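Local coordinates for glucose-6-phosphate isomerase (Thermus thermophilus, PDB 1ZZG), which probably catalyses the reversible isomerisation of glucose 6-phosphate to fructose 6-phosphate in glycolysis and gluconeogenesis, at residues A[186-191]-A[262-267]; A[42-47]-A[381-386]; A[81-86]-A[255-260]; A[121-126]-A[178-183]. All coordinates share one frame; numbering follows the deposited sequence.

How the contacts relate
Contacts 1, 2 and 3 share the middle of the subunit. Contact 1 (186-191 with 262-267) and contact 3 (81-86 with 255-260) both use helix 257-269, with centres about 11 Å apart; contact 2 (42-47 with 381-386) brings in helix 371-391, its centre about 10 Å from contact 1. Contact 4 (121-126 with 178-183) lies at the carboxyl ends of strands in the parallel sheet, about 14 Å from contact 1 and 19 Å from contact 3, centre to centre, and still touches contacts 1 and 2. Along the chain, contact 2 encloses the others, contacts 1 and 3 interleave, and contact 4 closes before contact 1 opens. Helices 257-269 and 371-391 thus join distant chain parts near the predicted catalytic Glu267.

Contact 1. Residues A[186-191]-A[262-267]; sequences GRFSAL and VQLHDE
Glu267 OE2 is gripped twice: Arg187 NH1 donates to it across the contact at 3.0 Å, in a salt bridge, while Gln263 NE2, one turn back on the same helix, donates to OE2 at 3.0 Å. The two donors come from opposite faces of the carboxylate plane, so this oxygen is pinned between them. The arginine bond is bent, 137° at the hydrogen, and the guanidinium and carboxylate planes stand 67° apart; this is no flat, two-pronged pair. Much of the remaining grip on Arg187 lies beyond the two segments: NH1 also reaches Gln399, NE goes to Ser268, and NH2 to the backbone oxygens of Ala396 and Asp398. Its stem takes part as well. With chi1 at 54°, CG sits between the backbone N and carbonyl carbon, and the extended chain runs past the helix, CB packing on Gln263 CD at 3.7 Å and CD against Glu267 CB. Beside this polar cluster, Leu264 lays CD1 over one face of the Phe188 ring, a CH-pi contact 3.9 Å from the centroid, while Trp43 stacks on the same phenyl ring. Ala294 of the second subunit packs on Glu267. Arginine and glutamine holding the predicted proton donor, with the neighbouring subunit close by, are consistent with the active site of a phosphoglucose isomerase, where such ties would fix the carboxylate's position.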
loop_
_atom_site.group_PDB
_atom_site.type_symbol
_atom_site.label_atom_id
_atom_site.label_comp_id
_atom_site.label_asym_id
_atom_site.label_seq_id
_atom_site.Cartn_x
_atom_site.Cartn_y
_atom_site.Cartn_z
ATOM N N GLY A 186 2.979 -20.588 2.364
ATOM C CA GLY A 186 3.149 -19.258 2.926
ATOM C C GLY A 186 1.995 -18.281 2.754
ATOM O O GLY A 186 1.503 -17.730 3.741
ATOM N N ARG A 187 1.547 -18.053 1.520
ATOM C CA ARG A 187 0.464 -17.095 1.315
ATOM C C ARG A 187 -0.883 -17.563 1.838
ATOM O O ARG A 187 -1.834 -16.790 1.862
ATOM C CB ARG A 187 0.350 -16.701 -0.166
ATOM C CG ARG A 187 0.204 -17.857 -1.120
ATOM C CD ARG A 187 0.207 -17.371 -2.571
ATOM N NE ARG A 187 0.172 -18.512 -3.474
ATOM C CZ ARG A 187 1.243 -19.181 -3.884
ATOM N NH1 ARG A 187 2.460 -18.818 -3.491
ATOM N NH2 ARG A 187 1.090 -20.244 -4.663
ATOM N N PHE A 188 -0.958 -18.821 2.263
ATOM C CA PHE A 188 -2.195 -19.389 2.809
ATOM C C PHE A 188 -2.022 -19.654 4.308
ATOM O O PHE A 188 -2.821 -20.373 4.907
ATOM C CB PHE A 188 -2.511 -20.725 2.124
ATOM C CG PHE A 188 -3.011 -20.593 0.714
ATOM C CD1 PHE A 188 -4.375 -20.509 0.450
ATOM C CD2 PHE A 188 -2.121 -20.562 -0.353
ATOM C CE1 PHE A 188 -4.844 -20.399 -0.855
ATOM C CE2 PHE A 188 -2.582 -20.450 -1.666
ATOM C CZ PHE A 188 -3.946 -20.369 -1.912
ATOM N N SER A 189 -0.996 -19.058 4.910
ATOM C CA SER A 189 -0.690 -19.305 6.320
ATOM C C SER A 189 -1.199 -18.322 7.365
ATOM O O SER A 189 -0.846 -18.454 8.531
ATOM C CB SER A 189 0.828 -19.415 6.496
ATOM O OG SER A 189 1.430 -18.121 6.487
ATOM N N ALA A 190 -2.019 -17.352 6.978
ATOM C CA ALA A 190 -2.492 -16.356 7.939
ATOM C C ALA A 190 -3.150 -16.882 9.215
ATOM O O ALA A 190 -2.981 -16.293 10.282
ATOM C CB ALA A 190 -3.433 -15.377 7.253
ATOM N N LEU A 191 -3.896 -17.979 9.119
ATOM C CA LEU A 191 -4.573 -18.498 10.294
ATOM C C LEU A 191 -3.790 -19.571 11.053
ATOM O O LEU A 191 -4.340 -20.265 11.907
ATOM C CB LEU A 191 -5.977 -18.992 9.915
ATOM C CG LEU A 191 -6.808 -17.923 9.175
ATOM C CD1 LEU A 191 -8.247 -18.392 8.986
ATOM C CD2 LEU A 191 -6.786 -16.622 9.964
ATOM N N VAL A 262 -3.534 -9.244 -2.721
ATOM C CA VAL A 262 -2.723 -9.139 -3.925
ATOM C C VAL A 262 -1.726 -10.303 -4.014
ATOM O O VAL A 262 -1.568 -10.895 -5.082
ATOM C CB VAL A 262 -1.993 -7.775 -3.983
ATOM C CG1 VAL A 262 -1.012 -7.752 -5.145
ATOM C CG2 VAL A 262 -3.016 -6.659 -4.170
ATOM N N GLN A 263 -1.058 -10.639 -2.910
ATOM C CA GLN A 263 -0.134 -11.771 -2.947
ATOM C C GLN A 263 -0.918 -13.059 -3.160
ATOM O O GLN A 263 -0.521 -13.918 -3.946
ATOM C CB GLN A 263 0.671 -11.928 -1.650
ATOM C CG GLN A 263 1.340 -13.307 -1.594
ATOM C CD GLN A 263 2.242 -13.528 -0.398
ATOM O OE1 GLN A 263 1.969 -13.049 0.696
ATOM N NE2 GLN A 263 3.315 -14.288 -0.600
ATOM N N LEU A 264 -2.019 -13.208 -2.431
ATOM C CA LEU A 264 -2.839 -14.408 -2.556
ATOM C C LEU A 264 -3.268 -14.622 -4.007
ATOM O O LEU A 264 -3.099 -15.705 -4.567
ATOM C CB LEU A 264 -4.088 -14.298 -1.682
ATOM C CG LEU A 264 -5.079 -15.458 -1.865
ATOM C CD1 LEU A 264 -4.443 -16.755 -1.364
ATOM C CD2 LEU A 264 -6.374 -15.174 -1.123
ATOM N N HIS A 265 -3.827 -13.577 -4.607
ATOM C CA HIS A 265 -4.312 -13.653 -5.981
ATOM C C HIS A 265 -3.207 -13.805 -7.032
ATOM O O HIS A 265 -3.203 -14.763 -7.812
ATOM C CB HIS A 265 -5.148 -12.411 -6.297
ATOM C CG HIS A 265 -5.749 -12.423 -7.667
ATOM N ND1 HIS A 265 -6.889 -13.134 -7.973
ATOM C CD2 HIS A 265 -5.353 -11.830 -8.818
ATOM C CE1 HIS A 265 -7.171 -12.977 -9.256
ATOM N NE2 HIS A 265 -6.254 -12.189 -9.791
ATOM N N ASP A 266 -2.283 -12.850 -7.045
ATOM C CA ASP A 266 -1.164 -12.823 -7.990
ATOM C C ASP A 266 -0.268 -14.061 -7.977
ATOM O O ASP A 266 -0.060 -14.693 -9.002
ATOM C CB ASP A 266 -0.280 -11.601 -7.715
ATOM C CG ASP A 266 -0.862 -10.307 -8.254
ATOM O OD1 ASP A 266 -2.069 -10.263 -8.576
ATOM O OD2 ASP A 266 -0.095 -9.319 -8.340
ATOM N N GLU A 267 0.279 -14.387 -6.810
ATOM C CA GLU A 267 1.178 -15.526 -6.692
ATOM C C GLU A 267 0.510 -16.870 -6.957
ATOM O O GLU A 267 1.150 -17.795 -7.456
ATOM C CB GLU A 267 1.831 -15.526 -5.307
ATOM C CG GLU A 267 3.274 -15.977 -5.327
ATOM C CD GLU A 267 4.010 -15.670 -4.036
ATOM O OE1 GLU A 267 5.070 -15.014 -4.106
ATOM O OE2 GLU A 267 3.536 -16.086 -2.958
#

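Contact 2. Residues A[42-47]-A[381-386]; sequences GWMDLP and LMWQTA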
loop_
_atom_site.group_PDB
_atom_site.type_symbol
_atom_site.label_atom_id
_atom_site.label_comp_id
_atom_site.label_asym_id
_atom_site.label_seq_id
_atom_site.Cartn_x
_atom_site.Cartn_y
_atom_site.Cartn_z
ATOM N N GLY A 42 -3.708 -27.651 3.400
ATOM C CA GLY A 42 -3.824 -27.590 4.849
ATOM C C GLY A 42 -4.531 -26.352 5.385
ATOM O O GLY A 42 -4.996 -26.343 6.524
ATOM N N TRP A 43 -4.609 -25.298 4.578
ATOM C CA TRP A 43 -5.271 -24.069 5.015
ATOM C C TRP A 43 -6.767 -24.267 5.250
ATOM O O TRP A 43 -7.415 -23.443 5.893
ATOM C CB TRP A 43 -5.054 -22.945 3.999
ATOM C CG TRP A 43 -5.340 -23.344 2.593
ATOM C CD1 TRP A 43 -4.456 -23.855 1.689
ATOM C CD2 TRP A 43 -6.609 -23.296 1.933
ATOM N NE1 TRP A 43 -5.096 -24.131 0.504
ATOM C CE2 TRP A 43 -6.418 -23.797 0.627
ATOM C CE3 TRP A 43 -7.890 -22.879 2.319
ATOM C CZ2 TRP A 43 -7.461 -23.892 -0.297
ATOM C CZ3 TRP A 43 -8.929 -22.974 1.398
ATOM C CH2 TRP A 43 -8.707 -23.476 0.106
ATOM N N MET A 44 -7.319 -25.360 4.733
ATOM C CA MET A 44 -8.738 -25.641 4.932
ATOM C C MET A 44 -8.962 -26.139 6.357
ATOM O O MET A 44 -10.037 -25.962 6.927
ATOM C CB MET A 44 -9.217 -26.728 3.968
ATOM C CG MET A 44 -9.045 -26.414 2.495
ATOM S SD MET A 44 -9.527 -27.841 1.483
ATOM C CE MET A 44 -9.301 -27.186 -0.162
ATOM N N ASP A 45 -7.927 -26.748 6.932
ATOM C CA ASP A 45 -8.024 -27.326 8.269
ATOM C C ASP A 45 -7.617 -26.436 9.438
ATOM O O ASP A 45 -7.961 -26.724 10.583
ATOM C CB ASP A 45 -7.215 -28.619 8.298
ATOM C CG ASP A 45 -7.534 -29.522 7.114
ATOM O OD1 ASP A 45 -8.707 -29.931 6.980
ATOM O OD2 ASP A 45 -6.619 -29.805 6.310
ATOM N N LEU A 46 -6.890 -25.358 9.158
ATOM C CA LEU A 46 -6.459 -24.450 10.216
ATOM C C LEU A 46 -7.591 -23.964 11.126
ATOM O O LEU A 46 -7.400 -23.826 12.334
ATOM C CB LEU A 46 -5.730 -23.244 9.618
ATOM C CG LEU A 46 -4.386 -23.537 8.952
ATOM C CD1 LEU A 46 -3.855 -22.260 8.311
ATOM C CD2 LEU A 46 -3.394 -24.071 9.983
ATOM N N PRO A 47 -8.785 -23.700 10.565
ATOM C CA PRO A 47 -9.893 -23.230 11.410
ATOM C C PRO A 47 -10.352 -24.265 12.440
ATOM O O PRO A 47 -10.983 -23.915 13.440
ATOM C CB PRO A 47 -10.996 -22.909 10.398
ATOM C CG PRO A 47 -10.235 -22.609 9.121
ATOM C CD PRO A 47 -9.166 -23.673 9.141
ATOM N N LEU A 381 -11.777 -15.819 0.533
ATOM C CA LEU A 381 -10.911 -15.474 -0.587
ATOM C C LEU A 381 -9.924 -16.584 -0.914
ATOM O O LEU A 381 -9.582 -16.794 -2.080
ATOM C CB LEU A 381 -10.179 -14.161 -0.302
ATOM C CG LEU A 381 -11.150 -12.972 -0.271
ATOM C CD1 LEU A 381 -10.461 -11.736 0.278
ATOM C CD2 LEU A 381 -11.686 -12.716 -1.677
ATOM N N MET A 382 -9.466 -17.302 0.107
ATOM C CA MET A 382 -8.546 -18.396 -0.145
ATOM C C MET A 382 -9.284 -19.484 -0.929
ATOM O O MET A 382 -8.715 -20.075 -1.843
ATOM C CB MET A 382 -7.968 -18.932 1.171
ATOM C CG MET A 382 -6.928 -17.985 1.766
ATOM S SD MET A 382 -6.049 -18.591 3.241
ATOM C CE MET A 382 -7.080 -17.916 4.550
ATOM N N TRP A 383 -10.549 -19.734 -0.585
ATOM C CA TRP A 383 -11.343 -20.732 -1.304
ATOM C C TRP A 383 -11.568 -20.249 -2.733
ATOM O O TRP A 383 -11.416 -21.008 -3.689
ATOM C CB TRP A 383 -12.701 -20.951 -0.638
ATOM C CG TRP A 383 -12.679 -21.929 0.479
ATOM C CD1 TRP A 383 -12.680 -21.651 1.814
ATOM C CD2 TRP A 383 -12.678 -23.359 0.365
ATOM N NE1 TRP A 383 -12.686 -22.821 2.544
ATOM C CE2 TRP A 383 -12.685 -23.883 1.678
ATOM C CE3 TRP A 383 -12.675 -24.249 -0.722
ATOM C CZ2 TRP A 383 -12.689 -25.258 1.939
ATOM C CZ3 TRP A 383 -12.681 -25.624 -0.461
ATOM C CH2 TRP A 383 -12.687 -26.110 0.860
ATOM N N GLN A 384 -11.953 -18.983 -2.862
ATOM C CA GLN A 384 -12.181 -18.382 -4.171
ATOM C C GLN A 384 -10.964 -18.629 -5.041
ATOM O O GLN A 384 -11.077 -19.069 -6.179
ATOM C CB GLN A 384 -12.393 -16.876 -4.026
ATOM C CG GLN A 384 -12.250 -16.090 -5.319
ATOM C CD GLN A 384 -12.397 -14.599 -5.094
ATOM O OE1 GLN A 384 -13.466 -14.121 -4.721
ATOM N NE2 GLN A 384 -11.313 -13.853 -5.311
ATOM N N THR A 385 -9.792 -18.344 -4.482
ATOM C CA THR A 385 -8.538 -18.519 -5.195
ATOM C C THR A 385 -8.262 -19.982 -5.554
ATOM O O THR A 385 -7.834 -20.279 -6.675
ATOM C CB THR A 385 -7.371 -17.953 -4.365
ATOM O OG1 THR A 385 -7.620 -16.567 -4.083
ATOM C CG2 THR A 385 -6.062 -18.086 -5.126
ATOM N N ALA A 386 -8.505 -20.895 -4.618
ATOM C CA ALA A 386 -8.276 -22.314 -4.894
ATOM C C ALA A 386 -9.229 -22.795 -5.996
ATOM O O ALA A 386 -8.824 -23.545 -6.886
ATOM C CB ALA A 386 -8.462 -23.147 -3.617
#
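Trp43 drives the edge of its six-membered ring at the face of Trp383: CZ3 points at the indole, 3.9 Å from Trp383 CE2, and the two planes stand 78° apart. This is a T-shaped pair, with 5.1 Å between the six-membered ring of Trp43 and the five-membered ring of Trp383, centroid to centroid. On the same side of its plane, at the outer rim of the six-membered ring, Trp383 also receives Met44, whose extended chain crosses it at about a right angle and brings SD within 3.7 Å of Trp383 CH2, an oblique Met-aromatic contact. Helix residues pack on Trp43 in turn. Ala386 CB touches Trp43 CZ2 at 3.5 Å, and Met382 CB lies over one face of the indole, with Met44 CG over the other. Met382 SD, 5.4 Å from the centroid of the Trp43 five-membered ring, makes a looser, oblique sulfur-aromatic approach.

All of this joins the loop between helices 20-32 and 52-61 to helix 371-391, some 330 residues later, in a buried aromatic and methionine cluster of the isomerase core. Trp43 can enter it because its first torsion, chi1 49°, turns the indole toward the helix. Further out, Trp383 NE1 is hydrogen-bonded to Asn217, which also takes up the carbonyl oxygen of Met44. Leu30 of helix 20-32 packs on Met44, Trp383 and Ala386, and Gln379 NE2 reaches the oxygen of Trp43.

Contact 3. Residues A[81-86]-A[255-260]; sequences PKALEA and SHLPSW
His256 packs on the flank of helix 79-88, and with Ala83 it makes up most of this contact. The backbones come very close here: the CA atoms of Ala83 and His256 are 4.4 Å apart, a spacing that the small alanine side chain probably permits. His256 CB sits against Ala83 CA at 3.6 Å, and Ala83 CB rests in turn on the carbonyl group of His256, 3.6 Å from its oxygen. Beyond that the same methyl group meets the start of the second helix, packing on Leu257 CD1 and on Trp260 CB, each at 4.3 Å.

With chi1 at -67°, CG of His256 lies anti to the carbonyl carbon, and the imidazole reaches Lys82 with ND1 and Ala86 with CD2, residues one turn apart. Ala86 CB touches CD2 at 3.5 Å, whereas Lys82 passes ND1 obliquely with its CD, at 4.1 Å. The lysine chain then leads away from the ring to a salt bridge with Asp99, and Lys290 of the second subunit packs on this side chain.

Helix 79-88, which follows strand 68-72 of the parallel sheet, thus packs on the loop leading into helix 257-269 and on its first turn; that helix follows strand 244-249 of the mixed sheet. A water joins the two backbones where they run close, donating to Ala83 O at 2.8 Å and accepting from His256 N at 3.0 Å. Behind Leu257 and Trp260, Met378 of helix 371-391 packs on both, and it also touches Leu84.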
loop_
_atom_site.group_PDB
_atom_site.type_symbol
_atom_site.label_atom_id
_atom_site.label_comp_id
_atom_site.label_asym_id
_atom_site.label_seq_id
_atom_site.Cartn_x
_atom_site.Cartn_y
_atom_site.Cartn_z
ATOM N N PRO A 81 -0.040 -11.337 8.934
ATOM C CA PRO A 81 0.094 -10.701 10.248
ATOM C C PRO A 81 -0.220 -9.187 10.195
ATOM O O PRO A 81 -0.981 -8.684 11.025
ATOM C CB PRO A 81 1.548 -10.997 10.622
ATOM C CG PRO A 81 1.751 -12.359 10.054
ATOM C CD PRO A 81 1.100 -12.232 8.667
ATOM N N LYS A 82 0.350 -8.468 9.222
ATOM C CA LYS A 82 0.090 -7.025 9.102
ATOM C C LYS A 82 -1.396 -6.726 8.959
ATOM O O LYS A 82 -1.929 -5.852 9.637
ATOM C CB LYS A 82 0.812 -6.409 7.891
ATOM C CG LYS A 82 2.276 -6.041 8.113
ATOM C CD LYS A 82 2.787 -5.125 6.998
ATOM C CE LYS A 82 4.223 -4.680 7.255
ATOM N NZ LYS A 82 4.699 -3.694 6.243
ATOM N N ALA A 83 -2.061 -7.442 8.060
ATOM C CA ALA A 83 -3.482 -7.230 7.831
ATOM C C ALA A 83 -4.314 -7.426 9.101
ATOM O O ALA A 83 -5.203 -6.627 9.395
ATOM C CB ALA A 83 -3.974 -8.168 6.731
ATOM N N LEU A 84 -4.014 -8.484 9.853
ATOM C CA LEU A 84 -4.751 -8.805 11.075
ATOM C C LEU A 84 -4.430 -7.903 12.272
ATOM O O LEU A 84 -5.338 -7.406 12.958
ATOM C CB LEU A 84 -4.510 -10.276 11.442
ATOM C CG LEU A 84 -5.104 -11.314 10.475
ATOM C CD1 LEU A 84 -4.564 -12.708 10.795
ATOM C CD2 LEU A 84 -6.630 -11.297 10.569
ATOM N N GLU A 85 -3.143 -7.687 12.527
ATOM C CA GLU A 85 -2.724 -6.851 13.648
ATOM C C GLU A 85 -3.179 -5.401 13.505
ATOM O O GLU A 85 -3.562 -4.768 14.484
ATOM C CB GLU A 85 -1.203 -6.907 13.804
ATOM C CG GLU A 85 -0.648 -6.156 15.022
ATOM C CD GLU A 85 -0.259 -4.723 14.713
ATOM O OE1 GLU A 85 0.441 -4.510 13.699
ATOM O OE2 GLU A 85 -0.639 -3.810 15.487
ATOM N N ALA A 86 -3.141 -4.878 12.283
ATOM C CA ALA A 86 -3.549 -3.501 12.043
ATOM C C ALA A 86 -5.036 -3.331 12.337
ATOM O O ALA A 86 -5.473 -2.285 12.809
ATOM C CB ALA A 86 -3.258 -3.113 10.598
ATOM N N SER A 255 -6.617 -1.550 6.356
ATOM C CA SER A 255 -5.754 -0.952 5.334
ATOM C C SER A 255 -4.680 -1.890 4.774
ATOM O O SER A 255 -4.140 -1.645 3.699
ATOM C CB SER A 255 -5.074 0.302 5.892
ATOM O OG SER A 255 -4.117 -0.032 6.875
ATOM N N HIS A 256 -4.359 -2.957 5.497
ATOM C CA HIS A 256 -3.328 -3.878 5.030
ATOM C C HIS A 256 -3.885 -5.155 4.403
ATOM O O HIS A 256 -3.118 -6.011 3.948
ATOM C CB HIS A 256 -2.379 -4.212 6.182
ATOM C CG HIS A 256 -1.559 -3.042 6.631
ATOM N ND1 HIS A 256 -0.371 -2.693 6.028
ATOM C CD2 HIS A 256 -1.799 -2.091 7.566
ATOM C CE1 HIS A 256 0.086 -1.577 6.568
ATOM N NE2 HIS A 256 -0.762 -1.191 7.504
ATOM N N LEU A 257 -5.211 -5.280 4.369
ATOM C CA LEU A 257 -5.832 -6.460 3.786
ATOM C C LEU A 257 -5.619 -6.525 2.272
ATOM O O LEU A 257 -5.323 -7.593 1.733
ATOM C CB LEU A 257 -7.336 -6.505 4.095
ATOM C CG LEU A 257 -8.043 -7.797 3.654
ATOM C CD1 LEU A 257 -7.445 -8.985 4.393
ATOM C CD2 LEU A 257 -9.531 -7.716 3.954
ATOM N N PRO A 258 -5.766 -5.387 1.562
ATOM C CA PRO A 258 -5.564 -5.445 0.108
ATOM C C PRO A 258 -4.215 -6.043 -0.301
ATOM O O PRO A 258 -4.149 -6.838 -1.236
ATOM C CB PRO A 258 -5.719 -3.987 -0.320
ATOM C CG PRO A 258 -6.751 -3.479 0.655
ATOM C CD PRO A 258 -6.225 -4.045 1.967
ATOM N N SER A 259 -3.147 -5.672 0.401
ATOM C CA SER A 259 -1.824 -6.201 0.079
ATOM C C SER A 259 -1.794 -7.711 0.243
ATOM O O SER A 259 -1.173 -8.420 -0.553
ATOM C CB SER A 259 -0.751 -5.573 0.966
ATOM O OG SER A 259 -0.519 -4.227 0.609
ATOM N N TRP A 260 -2.456 -8.200 1.284
ATOM C CA TRP A 260 -2.519 -9.638 1.539
ATOM C C TRP A 260 -3.230 -10.334 0.376
ATOM O O TRP A 260 -2.792 -11.392 -0.092
ATOM C CB TRP A 260 -3.280 -9.912 2.839
ATOM C CG TRP A 260 -3.572 -11.364 3.073
ATOM C CD1 TRP A 260 -2.720 -12.311 3.576
ATOM C CD2 TRP A 260 -4.795 -12.043 2.772
ATOM N NE1 TRP A 260 -3.340 -13.541 3.605
ATOM C CE2 TRP A 260 -4.614 -13.406 3.117
ATOM C CE3 TRP A 260 -6.029 -11.634 2.244
ATOM C CZ2 TRP A 260 -5.623 -14.362 2.948
ATOM C CZ3 TRP A 260 -7.038 -12.588 2.077
ATOM C CH2 TRP A 260 -6.825 -13.937 2.429
HETATM O O HOH W 1 -5.450 -4.269 7.907
#

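Contact 4. Residues A[121-126]-A[178-183]; sequences NAVSKS and FAIPKE
Lys125 and Ile180 cross at a slant, the lysine's long aliphatic stem passing over the branched end of the isoleucine. Ile180 CD1 pushes in beneath the lysine backbone, 3.7 Å from Lys125 CA, and its other branch, CG2, lies 4.1 Å from Lys125 CG farther along the stem. Val123 CG1 brushes the same CD1 at 4.4 Å. Lys125 starts with CG anti to the backbone N and runs straight until chi4, 65°, where it bends and turns the ammonium onto the 180-183 backbone. There NZ donates to Lys182 O at 3.0 Å, arriving well above the carbonyl plane, 55° out of it. A water accepts from NZ at 2.6 Å and donates to Ile180 O at 2.7 Å, while Val184 O takes a further bond from NZ. The ammonium is thus held by two backbone oxygens after the strand and by a water.

The setting is the carboxyl ends of two strands, 118-124 and 176-179, in the five-stranded parallel sheet of a sugar isomerase (SIS-type) domain. They are not neighbours in it: strand 155-159 runs between them, so the contact bridges over its end. Thr158 on that middle strand packs against both Val123 and Ile180. Ser124 OG bonds to Gly127 N, holding the turn that follows the first strand, and Val194 of helix 193-201 also packs on Ile180.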
loop_
_atom_site.group_PDB
_atom_site.type_symbol
_atom_site.label_atom_id
_atom_site.label_comp_id
_atom_site.label_asym_id
_atom_site.label_seq_id
_atom_site.Cartn_x
_atom_site.Cartn_y
_atom_site.Cartn_z
ATOM N N ASN A 121 10.198 -12.339 16.668
ATOM C CA ASN A 121 9.554 -13.521 16.104
ATOM C C ASN A 121 10.052 -13.737 14.680
ATOM O O ASN A 121 9.686 -12.985 13.771
ATOM C CB ASN A 121 8.030 -13.321 16.105
ATOM C CG ASN A 121 7.264 -14.507 15.528
ATOM O OD1 ASN A 121 6.104 -14.363 15.141
ATOM N ND2 ASN A 121 7.899 -15.680 15.479
ATOM N N ALA A 122 10.900 -14.745 14.490
ATOM C CA ALA A 122 11.429 -15.058 13.168
ATOM C C ALA A 122 10.455 -16.016 12.494
ATOM O O ALA A 122 10.272 -17.150 12.945
ATOM C CB ALA A 122 12.794 -15.697 13.285
ATOM N N VAL A 123 9.845 -15.559 11.406
ATOM C CA VAL A 123 8.856 -16.351 10.691
ATOM C C VAL A 123 9.258 -16.681 9.261
ATOM O O VAL A 123 9.524 -15.785 8.457
ATOM C CB VAL A 123 7.502 -15.612 10.643
ATOM C CG1 VAL A 123 6.409 -16.567 10.172
ATOM C CG2 VAL A 123 7.172 -15.027 12.019
ATOM N N SER A 124 9.289 -17.975 8.951
ATOM C CA SER A 124 9.633 -18.454 7.612
ATOM C C SER A 124 9.239 -19.925 7.490
ATOM O O SER A 124 9.645 -20.745 8.315
ATOM C CB SER A 124 11.135 -18.311 7.359
ATOM O OG SER A 124 11.484 -18.872 6.102
ATOM N N LYS A 125 8.454 -20.261 6.469
ATOM C CA LYS A 125 8.030 -21.646 6.283
ATOM C C LYS A 125 9.225 -22.544 5.964
ATOM O O LYS A 125 9.444 -23.549 6.635
ATOM C CB LYS A 125 6.992 -21.759 5.160
ATOM C CG LYS A 125 6.517 -23.191 4.928
ATOM C CD LYS A 125 5.498 -23.283 3.796
ATOM C CE LYS A 125 5.091 -24.730 3.535
ATOM N NZ LYS A 125 4.377 -25.323 4.700
ATOM N N SER A 126 9.994 -22.168 4.944
ATOM C CA SER A 126 11.170 -22.939 4.536
ATOM C C SER A 126 12.275 -22.758 5.567
ATOM O O SER A 126 13.135 -23.627 5.737
ATOM C CB SER A 126 11.685 -22.448 3.184
ATOM O OG SER A 126 12.247 -21.153 3.320
ATOM N N PHE A 178 6.888 -22.346 17.049
ATOM C CA PHE A 178 5.542 -22.670 16.626
ATOM C C PHE A 178 5.670 -23.229 15.224
ATOM O O PHE A 178 6.627 -22.923 14.513
ATOM C CB PHE A 178 4.669 -21.417 16.652
ATOM C CG PHE A 178 4.253 -21.007 18.036
ATOM C CD1 PHE A 178 3.211 -21.663 18.684
ATOM C CD2 PHE A 178 4.903 -19.968 18.692
ATOM C CE1 PHE A 178 2.817 -21.289 19.962
ATOM C CE2 PHE A 178 4.521 -19.581 19.971
ATOM C CZ PHE A 178 3.474 -20.242 20.609
ATOM N N ALA A 179 4.700 -24.043 14.825
ATOM C CA ALA A 179 4.758 -24.685 13.528
ATOM C C ALA A 179 3.823 -24.192 12.438
ATOM O O ALA A 179 2.659 -23.881 12.679
ATOM C CB ALA A 179 4.553 -26.189 13.709
ATOM N N ILE A 180 4.367 -24.114 11.231
ATOM C CA ILE A 180 3.578 -23.777 10.062
ATOM C C ILE A 180 3.406 -25.185 9.492
ATOM O O ILE A 180 4.391 -25.843 9.134
ATOM C CB ILE A 180 4.349 -22.917 9.048
ATOM C CG1 ILE A 180 4.612 -21.529 9.635
ATOM C CG2 ILE A 180 3.544 -22.801 7.749
ATOM C CD1 ILE A 180 5.461 -20.635 8.731
ATOM N N PRO A 181 2.162 -25.685 9.439
ATOM C CA PRO A 181 1.908 -27.028 8.913
ATOM C C PRO A 181 2.534 -27.267 7.542
ATOM O O PRO A 181 2.530 -26.393 6.676
ATOM C CB PRO A 181 0.383 -27.103 8.867
ATOM C CG PRO A 181 -0.033 -26.195 9.977
ATOM C CD PRO A 181 0.902 -25.023 9.819
ATOM N N LYS A 182 3.070 -28.465 7.358
ATOM C CA LYS A 182 3.691 -28.842 6.097
ATOM C C LYS A 182 2.784 -28.545 4.901
ATOM O O LYS A 182 3.234 -28.002 3.890
ATOM C CB LYS A 182 4.034 -30.334 6.120
ATOM C CG LYS A 182 4.699 -30.831 4.847
ATOM C CD LYS A 182 4.941 -32.333 4.905
ATOM C CE LYS A 182 5.619 -32.819 3.633
ATOM N NZ LYS A 182 5.760 -34.303 3.610
ATOM N N GLU A 183 1.507 -28.897 5.023
ATOM C CA GLU A 183 0.543 -28.690 3.935
ATOM C C GLU A 183 -0.008 -27.264 3.813
ATOM O O GLU A 183 -0.948 -27.023 3.049
ATOM C CB GLU A 183 -0.629 -29.668 4.076
ATOM C CG GLU A 183 -0.254 -31.147 3.979
ATOM C CD GLU A 183 0.435 -31.510 2.671
ATOM O OE1 GLU A 183 0.135 -30.879 1.634
ATOM O OE2 GLU A 183 1.269 -32.443 2.673
HETATM O O HOH W 2 5.827 -25.749 6.802
#